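Local coordinates for protein chitooligosaccharide oxidase (Gibberella zeae, PDB 6Y0R) that oxidises the C1 hydroxyl of chitooligosaccharides to lactones with a bicovalently bound FAD, reducing molecular oxygen to hydrogen peroxide, at residues N54-F59 with D449-N454; T139-Q144 with F224-A229. All coordinates share one frame; numbering follows the deposited sequence.

Contact 1: N54-F59 with D449-N454; sequences NLRLPF and DSQIKN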
# COMPACT_ATOMS: atom_id res chain seq x y z
N ASN A 54 -1.10 -0.69 -14.13
CA ASN A 54 -2.41 -0.12 -14.49
C ASN A 54 -2.41 0.25 -15.98
O ASN A 54 -1.68 1.14 -16.36
CB ASN A 54 -2.79 1.11 -13.66
CG ASN A 54 -4.24 1.53 -13.82
OD1 ASN A 54 -4.96 1.03 -14.71
ND2 ASN A 54 -4.71 2.38 -12.91
N LEU A 55 -3.19 -0.48 -16.78
CA LEU A 55 -3.30 -0.25 -18.26
C LEU A 55 -3.91 1.12 -18.55
O LEU A 55 -3.71 1.66 -19.67
CB LEU A 55 -4.15 -1.40 -18.83
CG LEU A 55 -3.51 -2.78 -18.64
CD1 LEU A 55 -4.44 -3.90 -19.12
CD2 LEU A 55 -2.18 -2.85 -19.37
N ARG A 56 -4.57 1.73 -17.57
CA ARG A 56 -5.08 3.11 -17.75
C ARG A 56 -3.94 4.14 -17.79
O ARG A 56 -4.17 5.25 -18.32
CB ARG A 56 -6.07 3.46 -16.63
CG ARG A 56 -6.86 4.73 -16.88
CD ARG A 56 -7.85 4.99 -15.80
NE ARG A 56 -7.24 5.36 -14.51
CZ ARG A 56 -6.83 6.57 -14.19
NH1 ARG A 56 -6.33 6.79 -12.98
NH2 ARG A 56 -6.86 7.56 -15.07
N LEU A 57 -2.77 3.84 -17.22
CA LEU A 57 -1.67 4.81 -16.99
C LEU A 57 -0.32 4.23 -17.36
O LEU A 57 0.64 4.11 -16.56
CB LEU A 57 -1.74 5.28 -15.54
CG LEU A 57 -2.94 6.13 -15.17
CD1 LEU A 57 -2.94 6.42 -13.67
CD2 LEU A 57 -2.95 7.45 -15.91
N PRO A 58 -0.13 3.97 -18.68
CA PRO A 58 1.20 3.66 -19.19
C PRO A 58 2.07 4.92 -19.28
O PRO A 58 1.54 6.03 -19.48
CB PRO A 58 0.87 3.13 -20.61
CG PRO A 58 -0.31 3.94 -20.99
CD PRO A 58 -1.17 4.02 -19.72
N PHE A 59 3.36 4.74 -19.09
CA PHE A 59 4.37 5.82 -19.20
C PHE A 59 5.62 5.25 -19.87
O PHE A 59 5.84 4.03 -19.85
CB PHE A 59 4.67 6.49 -17.86
CG PHE A 59 3.53 7.26 -17.26
CD1 PHE A 59 3.07 8.43 -17.86
CD2 PHE A 59 2.87 6.83 -16.11
CE1 PHE A 59 1.99 9.12 -17.36
CE2 PHE A 59 1.78 7.53 -15.62
CZ PHE A 59 1.34 8.68 -16.22
N ASP A 449 -4.80 8.55 -5.52
CA ASP A 449 -5.89 9.10 -6.37
C ASP A 449 -5.26 10.05 -7.40
O ASP A 449 -4.86 11.15 -7.04
CB ASP A 449 -6.90 9.84 -5.51
CG ASP A 449 -8.15 10.27 -6.23
OD1 ASP A 449 -8.08 10.42 -7.49
OD2 ASP A 449 -9.20 10.43 -5.55
N SER A 450 -5.26 9.63 -8.66
CA SER A 450 -4.65 10.43 -9.75
C SER A 450 -5.36 11.76 -9.97
O SER A 450 -4.70 12.61 -10.60
CB SER A 450 -4.62 9.68 -11.03
OG SER A 450 -5.89 9.24 -11.38
N GLN A 451 -6.63 11.92 -9.61
CA GLN A 451 -7.45 13.09 -10.02
C GLN A 451 -7.32 14.25 -9.05
O GLN A 451 -7.77 15.35 -9.40
CB GLN A 451 -8.91 12.70 -10.20
CG GLN A 451 -9.09 11.59 -11.22
CD GLN A 451 -8.35 11.85 -12.50
OE1 GLN A 451 -8.85 12.59 -13.37
NE2 GLN A 451 -7.24 11.16 -12.69
N ILE A 452 -6.79 14.05 -7.86
CA ILE A 452 -6.77 15.15 -6.85
C ILE A 452 -5.76 16.19 -7.30
O ILE A 452 -4.72 15.80 -7.89
CB ILE A 452 -6.38 14.56 -5.49
CG1 ILE A 452 -7.57 13.72 -5.02
CG2 ILE A 452 -5.97 15.64 -4.48
CD1 ILE A 452 -7.34 13.18 -3.65
N LYS A 453 -6.00 17.46 -6.95
CA LYS A 453 -5.00 18.53 -7.19
C LYS A 453 -3.67 18.12 -6.56
O LYS A 453 -3.58 17.57 -5.43
CB LYS A 453 -5.45 19.90 -6.67
CG LYS A 453 -6.66 20.46 -7.40
CD LYS A 453 -7.24 21.69 -6.76
CE LYS A 453 -8.42 22.25 -7.54
NZ LYS A 453 -8.65 23.68 -7.20
N ASN A 454 -2.60 18.54 -7.21
CA ASN A 454 -1.24 18.13 -6.84
C ASN A 454 -0.88 18.40 -5.37
O ASN A 454 -0.50 17.41 -4.72
CB ASN A 454 -0.24 18.73 -7.83
CG ASN A 454 -0.34 18.14 -9.22
OD1 ASN A 454 -0.80 17.00 -9.42
ND2 ASN A 454 0.15 18.90 -10.17
O HOH W 1 -5.86 10.12 -14.75
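Arg-56 reaches Ser-450 and Gln-451 in a small polar contact at the protein surface, where the loop between helix 44-50 and strand 63-65 meets the loop that runs into helix 454-462. The direct link is one hydrogen bond, from Arg-56 NH1 to Ser-450 OG at 3.0 Å (N-H...O 151°), with the hydroxyl oxygen at the edge of the guanidinium, near its plane. The second link goes through a water, which accepts from Arg-56 NH2 at 2.8 Å and from Gln-451 NE2 at 2.7 Å. Gln-451 NE2 also donates to Ser-450 OG at 2.7 Å, so the serine oxygen receives two N-H groups and a closed hydrogen-bonded ring results. Arginine suits the place because its planar end offers several N-H groups at once: NE is taken by Phe-339 O, which helps fix the group's rotation, while Leu-57 CG lies 4.0 Å above the guanidinium plane, over its centre. The side chain runs out extended and bends at chi3 (69°), which turns NH1 and NH2 toward Ser-450 and the water. In the fold, the contact joins the PCMH-type FAD-binding region to the berberine-like C-terminal region, with the Ser-450 side chain about 13 Å from the FAD. Each loop makes a type I turn braced by an Asx turn: Asn-54 OD1 accepts from Arg-56 N at 3.0 Å, and Asp-449 OD1 from Gln-451 N. Both side chains are short enough for OD1 to curl forward to the backbone N two residues on. Asp-449 also bonds Tyr-340 OH and Ser-342 OG of strand 338-346.

Contact 2: T139-Q144 with F224-A229; sequences TELWNQ and FQTFAA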
# COMPACT_ATOMS: atom_id res chain seq x y z
N THR A 139 6.92 -16.36 1.77
CA THR A 139 7.39 -17.75 1.52
C THR A 139 8.76 -17.94 2.19
O THR A 139 9.00 -18.95 2.90
CB THR A 139 7.43 -18.06 0.02
OG1 THR A 139 6.08 -17.96 -0.44
CG2 THR A 139 7.96 -19.44 -0.28
N GLU A 140 9.68 -17.01 1.96
CA GLU A 140 11.07 -17.11 2.48
C GLU A 140 11.10 -17.01 3.99
O GLU A 140 11.80 -17.78 4.62
CB GLU A 140 12.00 -16.06 1.86
CG GLU A 140 12.36 -16.38 0.42
CD GLU A 140 13.28 -17.58 0.24
OE1 GLU A 140 13.91 -17.98 1.22
OE2 GLU A 140 13.36 -18.10 -0.90
N LEU A 141 10.36 -16.08 4.60
CA LEU A 141 10.42 -15.96 6.06
C LEU A 141 9.80 -17.21 6.70
O LEU A 141 10.26 -17.63 7.75
CB LEU A 141 9.72 -14.68 6.52
CG LEU A 141 10.41 -13.39 6.09
CD1 LEU A 141 9.62 -12.21 6.64
CD2 LEU A 141 11.88 -13.32 6.56
N TRP A 142 8.72 -17.70 6.11
CA TRP A 142 8.04 -18.92 6.60
C TRP A 142 9.02 -20.10 6.52
O TRP A 142 9.20 -20.80 7.54
CB TRP A 142 6.78 -19.17 5.79
CG TRP A 142 6.09 -20.46 6.12
CD1 TRP A 142 6.07 -21.56 5.33
CD2 TRP A 142 5.24 -20.74 7.25
NE1 TRP A 142 5.29 -22.52 5.90
CE2 TRP A 142 4.75 -22.04 7.06
CE3 TRP A 142 4.85 -20.04 8.39
CZ2 TRP A 142 3.95 -22.66 8.02
CZ3 TRP A 142 4.04 -20.64 9.32
CH2 TRP A 142 3.56 -21.93 9.12
N ASN A 143 9.63 -20.29 5.38
CA ASN A 143 10.47 -21.50 5.16
C ASN A 143 11.78 -21.36 5.95
O ASN A 143 12.23 -22.35 6.56
CB ASN A 143 10.75 -21.71 3.68
CG ASN A 143 9.54 -22.12 2.87
OD1 ASN A 143 8.57 -22.64 3.41
ND2 ASN A 143 9.64 -22.02 1.56
N GLN A 144 12.38 -20.18 6.03
CA GLN A 144 13.69 -20.01 6.71
C GLN A 144 13.53 -20.17 8.23
O GLN A 144 14.47 -20.69 8.88
CB GLN A 144 14.34 -18.67 6.35
CG GLN A 144 14.87 -18.61 4.93
CD GLN A 144 15.54 -17.29 4.63
OE1 GLN A 144 16.24 -16.73 5.48
NE2 GLN A 144 15.27 -16.74 3.46
N PHE A 224 13.92 -5.50 9.27
CA PHE A 224 12.72 -5.62 10.11
C PHE A 224 12.97 -6.54 11.30
O PHE A 224 13.75 -7.49 11.19
CB PHE A 224 11.57 -6.26 9.33
CG PHE A 224 11.13 -5.52 8.08
CD1 PHE A 224 11.81 -5.69 6.89
CD2 PHE A 224 10.07 -4.63 8.15
CE1 PHE A 224 11.42 -4.99 5.76
CE2 PHE A 224 9.68 -3.92 7.02
CZ PHE A 224 10.34 -4.13 5.83
N GLN A 225 12.22 -6.32 12.36
CA GLN A 225 12.06 -7.30 13.46
C GLN A 225 10.84 -8.15 13.10
O GLN A 225 9.69 -7.65 13.21
CB GLN A 225 11.88 -6.62 14.81
CG GLN A 225 11.71 -7.63 15.95
CD GLN A 225 12.84 -8.64 16.02
OE1 GLN A 225 14.01 -8.27 16.04
NE2 GLN A 225 12.52 -9.94 16.01
N THR A 226 11.06 -9.38 12.63
CA THR A 226 9.95 -10.30 12.32
C THR A 226 9.21 -10.70 13.61
O THR A 226 9.78 -10.60 14.72
CB THR A 226 10.42 -11.54 11.55
OG1 THR A 226 11.11 -12.37 12.49
CG2 THR A 226 11.25 -11.21 10.33
N PHE A 227 8.01 -11.25 13.44
CA PHE A 227 7.27 -11.93 14.53
C PHE A 227 7.12 -13.40 14.15
O PHE A 227 7.34 -13.80 12.98
CB PHE A 227 5.92 -11.28 14.85
CG PHE A 227 5.01 -11.09 13.68
CD1 PHE A 227 4.12 -12.09 13.29
CD2 PHE A 227 5.01 -9.90 12.98
CE1 PHE A 227 3.27 -11.91 12.20
CE2 PHE A 227 4.18 -9.73 11.88
CZ PHE A 227 3.31 -10.73 11.50
N ALA A 228 6.87 -14.23 15.15
CA ALA A 228 6.62 -15.67 14.90
C ALA A 228 5.35 -15.80 14.03
O ALA A 228 4.31 -15.27 14.41
CB ALA A 228 6.48 -16.37 16.23
N ALA A 229 5.44 -16.52 12.93
CA ALA A 229 4.32 -16.79 12.00
C ALA A 229 3.32 -17.65 12.74
O ALA A 229 3.68 -18.73 13.24
CB ALA A 229 4.83 -17.43 10.76
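Trp-142 and Leu-141 of helix 134-145 lie against Ala-229 and Thr-226 in a helix-on-sheet contact of the PCMH-type FAD-binding fold. Strand 218-228, part of an antiparallel sheet, is interrupted at Thr-226, and the short strand 147-148 that follows the helix pairs with it.

The contact across the segments is apolar, in two patches. In the first, the CB of Ala-229 comes to the edge of the Trp-142 indole, near its plane, 3.5 Å from CE3 and 3.6 Å from CZ3. Alanine fits because a single methyl lets the backbones come close, the CA atoms of Trp-142 and Ala-229 being 6.9 Å apart. With CG anti to the backbone N (chi1 174°), the tryptophan puts its six-membered ring beside Ala-229, just past the C-terminal end of strand 218-228; Trp-312 and Met-313 of helix 312-320 pack on the indole too. In the second patch, Leu-141 CD1 meets Thr-226 CG2 at 4.2 Å, the two side chains crossing at a slant. Here the threonine serves both needs, turning its methyl to the leucine while buried OG1 is hydrogen-bonded to Gly-124 O and to Arg-147 NE.

Hydrogen bonds stay within each segment or run to neighbouring strands. On the helix, Gln-144 NE2 donates to Glu-140 OE1 one turn earlier, at 2.9 Å, and also bonds Val-118 O, while OE1 accepts from Leu-120 N, tying the helix to strand 118-120. On the strand, Gln-225 curls its amide forward alongside the backbone, and NE2 donates to O of Thr-226, the next residue, at 3.1 Å, in the carbonyl plane and on a lone pair.

From the N terminus, the chain passes helices 26-33 and 44-50, reaches 54-59, the earlier half of contact 1, and then builds helix 134-145 and strand 218-228. Residues 139-144 and 224-229 meet in contact 2, closing a loop of about 80 residues within the FAD-binding region. The chain goes on through the seven-stranded antiparallel sheet before returning at 449-454, where contact 1 closes a far longer loop of about 390 residues; contact 2 thus falls wholly inside it and the two do not cross. Contact 1 ties the loop before strand 63-65 to the C-terminal, berberine-like part; contact 2 joins helix 134-145 to strand 218-228 and the residue just beyond it. Their centres are 34 Å apart, on opposite sides of the chain's centre.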